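Long-range contacts in 65 kDa virulence protein (Salmonella typhimurium, PDB 2GWM), which probably transfers ADP-ribose from NAD(+) to an arginine of actin through this C-terminal ADP-ribosyltransferase domain, blocking filament assembly: residues A108-S113 with M149-N154; R77-G82 with I126-G131; E66-L71 with R135-V140; N120-N125 with R192-R197. All coordinates share one frame; numbering follows the deposited sequence.

Contact 1 (A108-S113 with M149-N154); sequences AFMSTS and MLFPPN
Strands 110-112 and 149-151 pair antiparallel in the small three-stranded sheet of the ADP-ribosyltransferase core, where Ser111 is a predicted active-site residue. Met110 and Phe151 form a hydrogen-bonded pair, with Met110 N to Phe151 O and Phe151 N to Met110 O both 2.9 Å. Ser111 faces Leu150 as a non-hydrogen-bonded pair, and Thr112 with Met149 closes the register. Here Met149 O accepts twice: Thr112 N and the hydroxyl Thr112 OG1, the latter at 2.9 Å, reach it from opposite faces of its carbonyl plane. Thr112 can do this because chi1 of 71° sets OG1 between its own N and carbonyl carbon. On the same face of the sheet, Met110 runs alongside Phe151 and bends at its last torsion to lay CE over the ring, 3.8 Å from the centroid, while Thr112 OG1 meets the ring edge. Beyond the strand, Pro153 CD sits almost centrally over one face of Phe109, 3.6 Å from that centroid, a CH-pi contact. A water lies within hydrogen-bonding distance of both Ala108 O and Pro152 O. Ser111 OG is hydrogen-bonded to Glu148 OE2, and Ser111 O to Arg81 NH1. Phe109 packs against helices 3-24 and 50-69, Thr112 and Met149 lean on Val79 of strand 78-83, and Leu150 continues the sheet through its backbone bond to Arg135.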
# COMPACT_ATOMS: atom_id res chain seq x y z
N ALA A 108 3.59 5.26 -3.99
CA ALA A 108 4.10 3.93 -3.81
C ALA A 108 3.04 2.90 -4.23
O ALA A 108 1.86 3.21 -4.41
CB ALA A 108 4.47 3.74 -2.33
N PHE A 109 3.43 1.62 -4.26
CA PHE A 109 2.44 0.56 -4.28
C PHE A 109 1.64 0.69 -2.97
O PHE A 109 2.22 1.02 -1.94
CB PHE A 109 3.11 -0.78 -4.38
CG PHE A 109 3.68 -1.10 -5.74
CD1 PHE A 109 2.94 -1.81 -6.65
CD2 PHE A 109 4.93 -0.68 -6.11
CE1 PHE A 109 3.47 -2.13 -7.88
CE2 PHE A 109 5.45 -0.98 -7.36
CZ PHE A 109 4.70 -1.64 -8.24
N MET A 110 0.36 0.46 -3.05
CA MET A 110 -0.54 0.65 -1.88
C MET A 110 -1.13 -0.70 -1.48
O MET A 110 -1.83 -1.32 -2.24
CB MET A 110 -1.64 1.66 -2.16
CG MET A 110 -2.48 1.96 -0.90
SD MET A 110 -3.82 3.11 -1.31
CE MET A 110 -5.01 2.12 -2.11
N SER A 111 -0.77 -1.18 -0.28
CA SER A 111 -1.25 -2.45 0.21
C SER A 111 -2.48 -2.26 1.11
O SER A 111 -2.49 -1.38 1.97
CB SER A 111 -0.16 -3.11 1.03
OG SER A 111 -0.60 -4.32 1.56
N THR A 112 -3.47 -3.10 0.90
CA THR A 112 -4.75 -3.04 1.63
C THR A 112 -5.24 -4.48 1.85
O THR A 112 -4.70 -5.40 1.28
CB THR A 112 -5.84 -2.29 0.83
OG1 THR A 112 -6.28 -3.06 -0.30
CG2 THR A 112 -5.39 -0.93 0.41
N SER A 113 -6.26 -4.65 2.71
CA SER A 113 -6.88 -5.95 2.89
C SER A 113 -8.37 -5.89 2.59
O SER A 113 -9.01 -4.92 3.01
CB SER A 113 -6.67 -6.42 4.31
OG SER A 113 -7.56 -7.50 4.56
N MET A 149 -5.04 -6.90 -1.13
CA MET A 149 -5.30 -6.25 -2.40
C MET A 149 -4.23 -5.17 -2.56
O MET A 149 -4.11 -4.26 -1.73
CB MET A 149 -6.66 -5.56 -2.39
CG MET A 149 -6.80 -4.70 -3.59
SD MET A 149 -8.47 -4.42 -4.09
CE MET A 149 -8.33 -5.88 -4.96
N LEU A 150 -3.38 -5.32 -3.58
CA LEU A 150 -2.29 -4.40 -3.82
C LEU A 150 -2.68 -3.52 -5.01
O LEU A 150 -3.27 -3.99 -5.98
CB LEU A 150 -1.01 -5.20 -4.15
CG LEU A 150 0.24 -4.34 -4.24
CD1 LEU A 150 0.67 -3.85 -2.95
CD2 LEU A 150 1.38 -5.20 -4.82
N PHE A 151 -2.34 -2.24 -4.90
CA PHE A 151 -2.53 -1.25 -5.93
C PHE A 151 -1.18 -0.79 -6.44
O PHE A 151 -0.25 -0.64 -5.69
CB PHE A 151 -3.27 -0.04 -5.33
CG PHE A 151 -4.72 -0.31 -4.96
CD1 PHE A 151 -5.75 0.04 -5.79
CD2 PHE A 151 -5.02 -0.97 -3.79
CE1 PHE A 151 -7.07 -0.21 -5.46
CE2 PHE A 151 -6.30 -1.23 -3.47
CZ PHE A 151 -7.32 -0.86 -4.29
N PRO A 152 -1.11 -0.53 -7.75
CA PRO A 152 0.14 0.02 -8.27
C PRO A 152 0.34 1.44 -7.88
O PRO A 152 -0.56 2.08 -7.32
CB PRO A 152 -0.04 -0.10 -9.79
CG PRO A 152 -1.51 0.09 -9.99
CD PRO A 152 -2.12 -0.64 -8.78
N PRO A 153 1.52 1.98 -8.15
CA PRO A 153 1.83 3.38 -7.81
C PRO A 153 0.85 4.39 -8.38
O PRO A 153 0.29 4.18 -9.46
CB PRO A 153 3.22 3.59 -8.42
CG PRO A 153 3.80 2.28 -8.42
CD PRO A 153 2.69 1.33 -8.77
N ASN A 154 0.66 5.50 -7.63
CA ASN A 154 -0.10 6.66 -8.01
C ASN A 154 -1.60 6.47 -7.88
O ASN A 154 -2.36 7.10 -8.60
CB ASN A 154 0.25 7.20 -9.38
CG ASN A 154 1.71 7.41 -9.53
OD1 ASN A 154 2.34 7.99 -8.64
ND2 ASN A 154 2.28 6.92 -10.65
O HOH W 1 -0.64 3.73 -5.12

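Contact 2 (R77-G82 with I126-G131); sequences RVVYRG and IYLEKG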
# COMPACT_ATOMS: atom_id res chain seq x y z
N ARG A 77 -15.61 -3.87 -3.16
CA ARG A 77 -16.01 -2.47 -3.25
C ARG A 77 -15.54 -1.67 -2.06
O ARG A 77 -15.79 -0.46 -2.01
CB ARG A 77 -17.51 -2.32 -3.42
CG ARG A 77 -18.02 -2.84 -4.77
CD ARG A 77 -17.53 -2.07 -6.04
NE ARG A 77 -17.93 -0.66 -6.02
CZ ARG A 77 -19.04 -0.16 -6.54
NH1 ARG A 77 -19.92 -0.94 -7.14
NH2 ARG A 77 -19.28 1.14 -6.46
N VAL A 78 -14.78 -2.30 -1.16
CA VAL A 78 -14.14 -1.62 -0.05
C VAL A 78 -12.97 -2.47 0.43
O VAL A 78 -12.99 -3.69 0.38
CB VAL A 78 -15.18 -1.37 1.08
CG1 VAL A 78 -15.70 -2.70 1.66
CG2 VAL A 78 -14.64 -0.43 2.14
N VAL A 79 -11.93 -1.81 0.88
CA VAL A 79 -10.78 -2.47 1.49
C VAL A 79 -10.31 -1.62 2.66
O VAL A 79 -10.74 -0.46 2.83
CB VAL A 79 -9.59 -2.67 0.46
CG1 VAL A 79 -9.94 -3.69 -0.56
CG2 VAL A 79 -9.20 -1.37 -0.15
N TYR A 80 -9.39 -2.16 3.45
CA TYR A 80 -9.02 -1.55 4.70
C TYR A 80 -7.54 -1.49 4.87
O TYR A 80 -6.78 -2.34 4.34
CB TYR A 80 -9.56 -2.38 5.91
CG TYR A 80 -11.00 -2.73 5.76
CD1 TYR A 80 -11.98 -1.79 6.01
CD2 TYR A 80 -11.40 -3.95 5.26
CE1 TYR A 80 -13.32 -2.08 5.85
CE2 TYR A 80 -12.75 -4.26 5.08
CZ TYR A 80 -13.72 -3.30 5.39
OH TYR A 80 -15.08 -3.49 5.26
N ARG A 81 -7.10 -0.49 5.62
CA ARG A 81 -5.72 -0.34 5.97
C ARG A 81 -5.57 0.38 7.30
O ARG A 81 -6.17 1.40 7.47
CB ARG A 81 -4.92 0.38 4.88
CG ARG A 81 -3.49 0.53 5.20
CD ARG A 81 -2.75 -0.77 5.40
NE ARG A 81 -1.36 -0.52 5.75
CZ ARG A 81 -0.41 -0.15 4.89
NH1 ARG A 81 -0.68 0.01 3.61
NH2 ARG A 81 0.83 0.06 5.33
N GLY A 82 -4.77 -0.17 8.18
CA GLY A 82 -4.31 0.51 9.39
C GLY A 82 -3.02 1.25 9.11
O GLY A 82 -2.09 0.66 8.47
N ILE A 126 -11.60 2.25 2.81
CA ILE A 126 -11.35 2.69 1.43
C ILE A 126 -12.33 2.11 0.45
O ILE A 126 -12.27 0.91 0.14
CB ILE A 126 -9.91 2.30 1.01
CG1 ILE A 126 -8.87 2.84 1.97
CG2 ILE A 126 -9.63 2.83 -0.39
CD1 ILE A 126 -7.48 2.36 1.68
N TYR A 127 -13.25 2.94 -0.02
CA TYR A 127 -14.23 2.51 -0.99
C TYR A 127 -13.65 2.46 -2.38
O TYR A 127 -12.88 3.33 -2.77
CB TYR A 127 -15.44 3.42 -0.96
CG TYR A 127 -16.19 3.29 0.37
CD1 TYR A 127 -16.89 2.13 0.67
CD2 TYR A 127 -16.12 4.29 1.35
CE1 TYR A 127 -17.59 2.01 1.84
CE2 TYR A 127 -16.78 4.16 2.55
CZ TYR A 127 -17.51 3.00 2.82
OH TYR A 127 -18.19 2.90 4.03
N LEU A 128 -14.10 1.49 -3.15
CA LEU A 128 -13.61 1.26 -4.49
C LEU A 128 -14.73 1.26 -5.46
O LEU A 128 -15.79 0.78 -5.14
CB LEU A 128 -12.96 -0.13 -4.58
CG LEU A 128 -11.81 -0.35 -3.59
CD1 LEU A 128 -11.29 -1.77 -3.77
CD2 LEU A 128 -10.67 0.68 -3.72
N GLU A 129 -14.52 1.85 -6.63
CA GLU A 129 -15.49 1.76 -7.72
C GLU A 129 -15.04 0.73 -8.74
O GLU A 129 -13.87 0.38 -8.79
CB GLU A 129 -15.65 3.12 -8.41
CG GLU A 129 -16.27 4.19 -7.58
CD GLU A 129 -17.57 3.76 -6.97
OE1 GLU A 129 -18.44 3.29 -7.76
OE2 GLU A 129 -17.73 3.86 -5.72
N LYS A 130 -15.97 0.24 -9.54
CA LYS A 130 -15.69 -0.87 -10.46
C LYS A 130 -14.62 -0.46 -11.41
O LYS A 130 -14.60 0.66 -11.85
CB LYS A 130 -16.93 -1.22 -11.25
CG LYS A 130 -17.99 -1.96 -10.51
CD LYS A 130 -19.17 -2.13 -11.47
CE LYS A 130 -20.50 -2.45 -10.83
NZ LYS A 130 -21.58 -2.52 -11.85
N GLY A 131 -13.67 -1.35 -11.68
CA GLY A 131 -12.62 -1.10 -12.68
C GLY A 131 -11.33 -0.54 -12.12
O GLY A 131 -10.42 -0.14 -12.86
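Bends at chi2 and chi3 (-65° and -60°) curl the Arg77 side chain back along Leu128 and Glu129. Arg77 NE gives its hydrogen to Leu128 O at 2.7 Å, with that oxygen close to the guanidinium plane. Arg77 NH2 makes a salt bridge to Glu129 OE1 at 2.6 Å, the carboxylate standing nearly perpendicular (86°) to the guanidinium. Lys130 N lies over one guanidinium face. The backbone of Arg77 is used as well: Arg77 O accepts from Leu128 N at 2.8 Å. Further along, Val79 and Ile126 are an antiparallel hydrogen-bonded pair, Val79 N to Ile126 O and Ile126 N to Val79 O both being 2.8 Å. Between these bonds Val78 faces Tyr127, and Val78 CG2 lies 3.7 Å from ring atom CD1 of Tyr127. On the other face of the sheet Val79 sends CG2 toward Ile126 CB and CG1 to Leu128 CD1, the latter 4.0 Å away, a small apolar patch that Met149 also touches. Strand 78-83 is an outermost strand of the mixed five-stranded sheet and carries Arg81, a predicted active-site residue whose NH1 is hydrogen-bonded to Ser111 O. Glu129 OE2 has a second partner in Arg197, so the carboxylate is shared by two arginines and would probably be held in its ionised form. The charged grip thus lies at Arg77, while backbone bonds and apolar contacts continue through Val79.

Contact 3 (E66-L71 with R135-V140); sequences EGLSSL and RILGDV
The last residues of helix 50-69 and Leu71 meet strand 135-136 and the bend beyond, the nearest alpha carbons, Leu71 CA and Arg135 CA, lying 6.3 Å apart. Arg135 lays its side chain across Leu68 O and Leu71 O. Arg135 CG passes 3.2 Å from Leu68 O, and a turn at chi2 of -74° carries Arg135 NE on to Leu71 O, with which it makes a weak, bent hydrogen bond of 3.2 Å. The far side of the guanidinium is joined through water: Arg135 NH2 donates to a molecule at 2.9 Å that in turn gives a hydrogen to Ser69 O at 2.7 Å and also lies near Ser69 OG. The firmer partner of this guanidinium is His132 O, bonded to NH1. Beneath the arginine's aliphatic part the contact is apolar. Leu68 CD1 touches Leu137 CD1 at 3.7 Å, the two side chains crossing at about a right angle, and Leu71 CD1 reaches the same methyl at 3.9 Å. The other branch of Leu71, CD2, lies 4.1 Å from Val140 CG2, and Leu8 of helix 3-24 packs on both residues. Leu137 also touches Glu148, a predicted active-site residue. The positive group near these carbonyls would be favoured electrostatically, and the weak bond and the water add polar links beside the leucine packing.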
# COMPACT_ATOMS: atom_id res chain seq x y z
N GLU A 66 3.10 -4.64 -13.91
CA GLU A 66 2.46 -5.43 -14.96
C GLU A 66 2.07 -6.80 -14.41
O GLU A 66 0.98 -7.28 -14.75
CB GLU A 66 3.39 -5.57 -16.15
CG GLU A 66 2.88 -6.54 -17.19
CD GLU A 66 1.60 -6.16 -17.83
OE1 GLU A 66 1.29 -4.94 -17.81
OE2 GLU A 66 0.90 -7.11 -18.32
N GLY A 67 2.92 -7.43 -13.59
CA GLY A 67 2.51 -8.67 -12.98
C GLY A 67 1.21 -8.47 -12.20
O GLY A 67 0.30 -9.25 -12.27
N LEU A 68 1.16 -7.40 -11.44
CA LEU A 68 -0.02 -7.12 -10.65
C LEU A 68 -1.23 -6.96 -11.52
O LEU A 68 -2.30 -7.54 -11.25
CB LEU A 68 0.21 -5.86 -9.86
CG LEU A 68 -0.89 -5.41 -8.91
CD1 LEU A 68 -1.18 -6.38 -7.85
CD2 LEU A 68 -0.53 -4.09 -8.29
N SER A 69 -1.11 -6.10 -12.54
CA SER A 69 -2.22 -5.83 -13.45
C SER A 69 -2.77 -7.12 -14.08
O SER A 69 -3.96 -7.22 -14.39
CB SER A 69 -1.80 -4.80 -14.47
OG SER A 69 -2.81 -4.48 -15.41
N SER A 70 -1.92 -8.13 -14.28
CA SER A 70 -2.32 -9.33 -14.99
C SER A 70 -3.11 -10.30 -14.13
O SER A 70 -3.68 -11.26 -14.63
CB SER A 70 -1.08 -10.02 -15.56
OG SER A 70 -0.36 -10.66 -14.52
N LEU A 71 -3.20 -10.00 -12.84
CA LEU A 71 -3.96 -10.83 -11.94
C LEU A 71 -5.44 -10.57 -12.11
O LEU A 71 -5.87 -9.52 -12.61
CB LEU A 71 -3.55 -10.55 -10.49
CG LEU A 71 -2.11 -10.90 -10.09
CD1 LEU A 71 -1.81 -10.61 -8.63
CD2 LEU A 71 -1.79 -12.33 -10.37
N ARG A 135 -5.60 -5.38 -7.09
CA ARG A 135 -5.73 -6.80 -7.38
C ARG A 135 -5.40 -7.63 -6.17
O ARG A 135 -4.48 -7.34 -5.38
CB ARG A 135 -4.80 -7.21 -8.52
CG ARG A 135 -5.02 -6.51 -9.82
CD ARG A 135 -6.26 -7.01 -10.47
NE ARG A 135 -6.44 -6.43 -11.80
CZ ARG A 135 -6.99 -5.23 -12.04
NH1 ARG A 135 -7.40 -4.46 -11.06
NH2 ARG A 135 -7.12 -4.80 -13.28
N ILE A 136 -6.21 -8.65 -5.95
CA ILE A 136 -5.96 -9.60 -4.89
C ILE A 136 -4.76 -10.46 -5.27
O ILE A 136 -4.68 -11.01 -6.37
CB ILE A 136 -7.18 -10.51 -4.66
CG1 ILE A 136 -8.35 -9.70 -4.08
CG2 ILE A 136 -6.81 -11.72 -3.79
CD1 ILE A 136 -8.25 -9.27 -2.71
N LEU A 137 -3.83 -10.59 -4.35
CA LEU A 137 -2.57 -11.27 -4.65
C LEU A 137 -2.74 -12.77 -4.64
O LEU A 137 -2.13 -13.48 -5.47
CB LEU A 137 -1.50 -10.89 -3.67
CG LEU A 137 -0.51 -9.77 -3.94
CD1 LEU A 137 -0.60 -9.02 -5.27
CD2 LEU A 137 0.08 -9.09 -2.86
N GLY A 138 -3.54 -13.27 -3.72
CA GLY A 138 -3.70 -14.69 -3.56
C GLY A 138 -2.34 -15.35 -3.33
O GLY A 138 -1.57 -14.91 -2.48
N ASP A 139 -2.08 -16.39 -4.11
CA ASP A 139 -0.89 -17.18 -3.90
C ASP A 139 0.39 -16.49 -4.39
O ASP A 139 1.48 -17.00 -4.19
CB ASP A 139 -1.00 -18.51 -4.62
CG ASP A 139 0.06 -19.49 -4.15
OD1 ASP A 139 0.13 -19.76 -2.93
OD2 ASP A 139 0.84 -19.97 -4.99
N VAL A 140 0.25 -15.35 -5.04
CA VAL A 140 1.42 -14.55 -5.39
C VAL A 140 2.06 -13.98 -4.13
O VAL A 140 3.27 -13.72 -4.10
CB VAL A 140 1.05 -13.45 -6.34
CG1 VAL A 140 2.22 -12.55 -6.56
CG2 VAL A 140 0.63 -14.09 -7.63
O HOH W 2 -5.69 -5.54 -15.64

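Contact 4 (N120-N125 with R192-R197); sequences NDTILN and RIINMR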
# COMPACT_ATOMS: atom_id res chain seq x y z
N ASN A 120 -4.26 0.35 14.37
CA ASN A 120 -3.26 1.35 14.49
C ASN A 120 -3.95 2.66 14.85
O ASN A 120 -5.17 2.67 15.06
CB ASN A 120 -2.51 1.51 13.16
CG ASN A 120 -1.07 1.83 13.33
OD1 ASN A 120 -0.67 2.63 14.20
ND2 ASN A 120 -0.21 1.19 12.47
N ASP A 121 -3.21 3.76 14.94
CA ASP A 121 -3.87 5.02 15.31
C ASP A 121 -4.94 5.47 14.31
O ASP A 121 -5.91 6.12 14.68
CB ASP A 121 -2.90 6.14 15.70
CG ASP A 121 -2.03 6.72 14.55
OD1 ASP A 121 -2.58 7.00 13.47
OD2 ASP A 121 -0.79 6.94 14.79
N THR A 122 -4.78 5.08 13.07
CA THR A 122 -5.69 5.43 12.00
C THR A 122 -6.16 4.18 11.27
O THR A 122 -5.34 3.34 10.85
CB THR A 122 -4.98 6.36 11.01
OG1 THR A 122 -4.53 7.51 11.69
CG2 THR A 122 -5.87 6.74 9.89
N ILE A 123 -7.45 4.03 11.08
CA ILE A 123 -8.01 3.00 10.25
C ILE A 123 -8.58 3.67 9.03
O ILE A 123 -9.41 4.57 9.10
CB ILE A 123 -9.17 2.23 10.94
CG1 ILE A 123 -8.78 1.70 12.32
CG2 ILE A 123 -9.68 1.09 10.07
CD1 ILE A 123 -7.54 0.89 12.35
N LEU A 124 -8.09 3.24 7.87
CA LEU A 124 -8.66 3.68 6.59
C LEU A 124 -9.70 2.70 6.09
O LEU A 124 -9.47 1.49 6.00
CB LEU A 124 -7.56 3.74 5.54
CG LEU A 124 -6.38 4.60 5.88
CD1 LEU A 124 -5.37 4.65 4.72
CD2 LEU A 124 -6.70 5.98 6.34
N ASN A 125 -10.88 3.22 5.74
CA ASN A 125 -11.97 2.50 5.17
C ASN A 125 -12.08 3.05 3.76
O ASN A 125 -12.45 4.14 3.56
CB ASN A 125 -13.26 2.86 5.98
CG ASN A 125 -14.49 2.18 5.48
OD1 ASN A 125 -14.50 0.97 5.21
ND2 ASN A 125 -15.60 2.97 5.38
N ARG A 192 -8.70 7.55 15.01
CA ARG A 192 -9.59 8.00 13.97
C ARG A 192 -9.81 6.92 12.93
O ARG A 192 -8.98 6.01 12.73
CB ARG A 192 -9.02 9.25 13.31
CG ARG A 192 -7.79 8.88 12.48
CD ARG A 192 -7.12 10.12 11.91
NE ARG A 192 -6.56 11.05 12.89
CZ ARG A 192 -5.41 10.88 13.55
NH1 ARG A 192 -4.74 9.75 13.41
NH2 ARG A 192 -4.96 11.82 14.41
N ILE A 193 -10.96 7.02 12.30
CA ILE A 193 -11.29 6.37 11.06
C ILE A 193 -11.33 7.42 9.99
O ILE A 193 -11.93 8.46 10.16
CB ILE A 193 -12.67 5.59 11.13
CG1 ILE A 193 -12.67 4.57 12.26
CG2 ILE A 193 -13.06 5.00 9.75
CD1 ILE A 193 -14.09 4.18 12.65
N ILE A 194 -10.74 7.08 8.84
CA ILE A 194 -10.80 7.94 7.69
C ILE A 194 -11.48 7.14 6.62
O ILE A 194 -11.00 6.10 6.20
CB ILE A 194 -9.46 8.43 7.20
CG1 ILE A 194 -8.69 9.10 8.31
CG2 ILE A 194 -9.68 9.40 6.03
CD1 ILE A 194 -7.32 9.60 7.91
N ASN A 195 -12.62 7.66 6.16
CA ASN A 195 -13.40 7.10 5.05
C ASN A 195 -12.90 7.78 3.78
O ASN A 195 -12.98 9.00 3.64
CB ASN A 195 -14.90 7.35 5.27
CG ASN A 195 -15.40 6.71 6.51
OD1 ASN A 195 -15.93 7.41 7.45
ND2 ASN A 195 -15.34 5.40 6.54
N MET A 196 -12.43 6.96 2.86
CA MET A 196 -11.77 7.40 1.63
C MET A 196 -12.38 6.71 0.45
O MET A 196 -13.03 5.68 0.58
CB MET A 196 -10.28 6.94 1.60
CG MET A 196 -9.51 7.36 2.71
SD MET A 196 -7.83 6.91 2.42
CE MET A 196 -7.05 8.28 3.14
N ARG A 197 -12.09 7.23 -0.76
CA ARG A 197 -12.56 6.61 -1.98
C ARG A 197 -11.47 6.67 -3.03
O ARG A 197 -10.89 7.74 -3.24
CB ARG A 197 -13.80 7.32 -2.51
CG ARG A 197 -14.41 6.68 -3.72
CD ARG A 197 -15.79 7.27 -4.08
NE ARG A 197 -16.65 7.29 -2.93
CZ ARG A 197 -17.35 6.28 -2.47
NH1 ARG A 197 -17.42 5.13 -3.12
NH2 ARG A 197 -17.95 6.44 -1.30
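Backbone bonds come first: strands 122-127 and 192-198 run parallel, 23° apart in direction, and Thr122, Ile123, Leu124 and Asn125 pair with Arg192, Ile193, Ile194 and Asn195. Ile123 and Asn125 each use both N and O toward strand 192-198, Ile123 N donating to Arg192 O and Ile123 O accepting from Ile194 N at 2.9 Å, while Asn125 N donates to Ile194 O and Asn125 O accepts from Met196 N, also at 2.9 Å. Polar side chains gather at the start of the pair. Arg192 turns back at chi3 (64°) to bring NH1 to Thr122 OG1 at 2.8 Å, the hydroxyl lying at the guanidinium edge. Thr122 OG1 in turn donates a hydrogen bond to Asp121 OD1 at 2.7 Å, and Arg192 NH1 also forms a longer salt bridge to the same OD1, at 3.5 Å. The Asp121 carboxylate stands almost perpendicular to the guanidinium; Asp86 supplies Arg192 with a second acidic partner. Apolar contacts occupy the same face of the sheet as Thr122. Ile194 CD1 meets Thr122 CG2 at 3.8 Å, and Leu124 lies alongside Ile194 with CD2 against CB, also 3.8 Å, before touching Met196 CE. On the reverse face Ile193 packs against helix 168-175. Flanked by 78-83 and 155-164, these are adjoining inner strands of the mixed five-stranded sheet of the ADP-ribosyltransferase core, with the predicted active-site residue Arg81 beside Leu124.

Contacts 2 and 4 share strand 122-127, which pairs with 78-83 on one flank and 192-198 on the other; their centres are 12 Å apart, and Arg81 O accepts from Leu124 N at 2.7 Å. Contacts 1 and 3 meet in the smaller sheet, Leu150 N bonding to Arg135 O at 2.9 Å. One of the links between the two sheets is Arg81 NH1 of contact 2 to Ser111 O of contact 1, 2.8 Å; Tyr80 N to Ser113 O is another. The first joins two predicted active-site residues, and Glu148, the third, lies beside Ser111 and near Leu137 of contact 3. Contacts 3 and 4 stand on opposite sides of the chain's centre, their own centres about 25 Å apart.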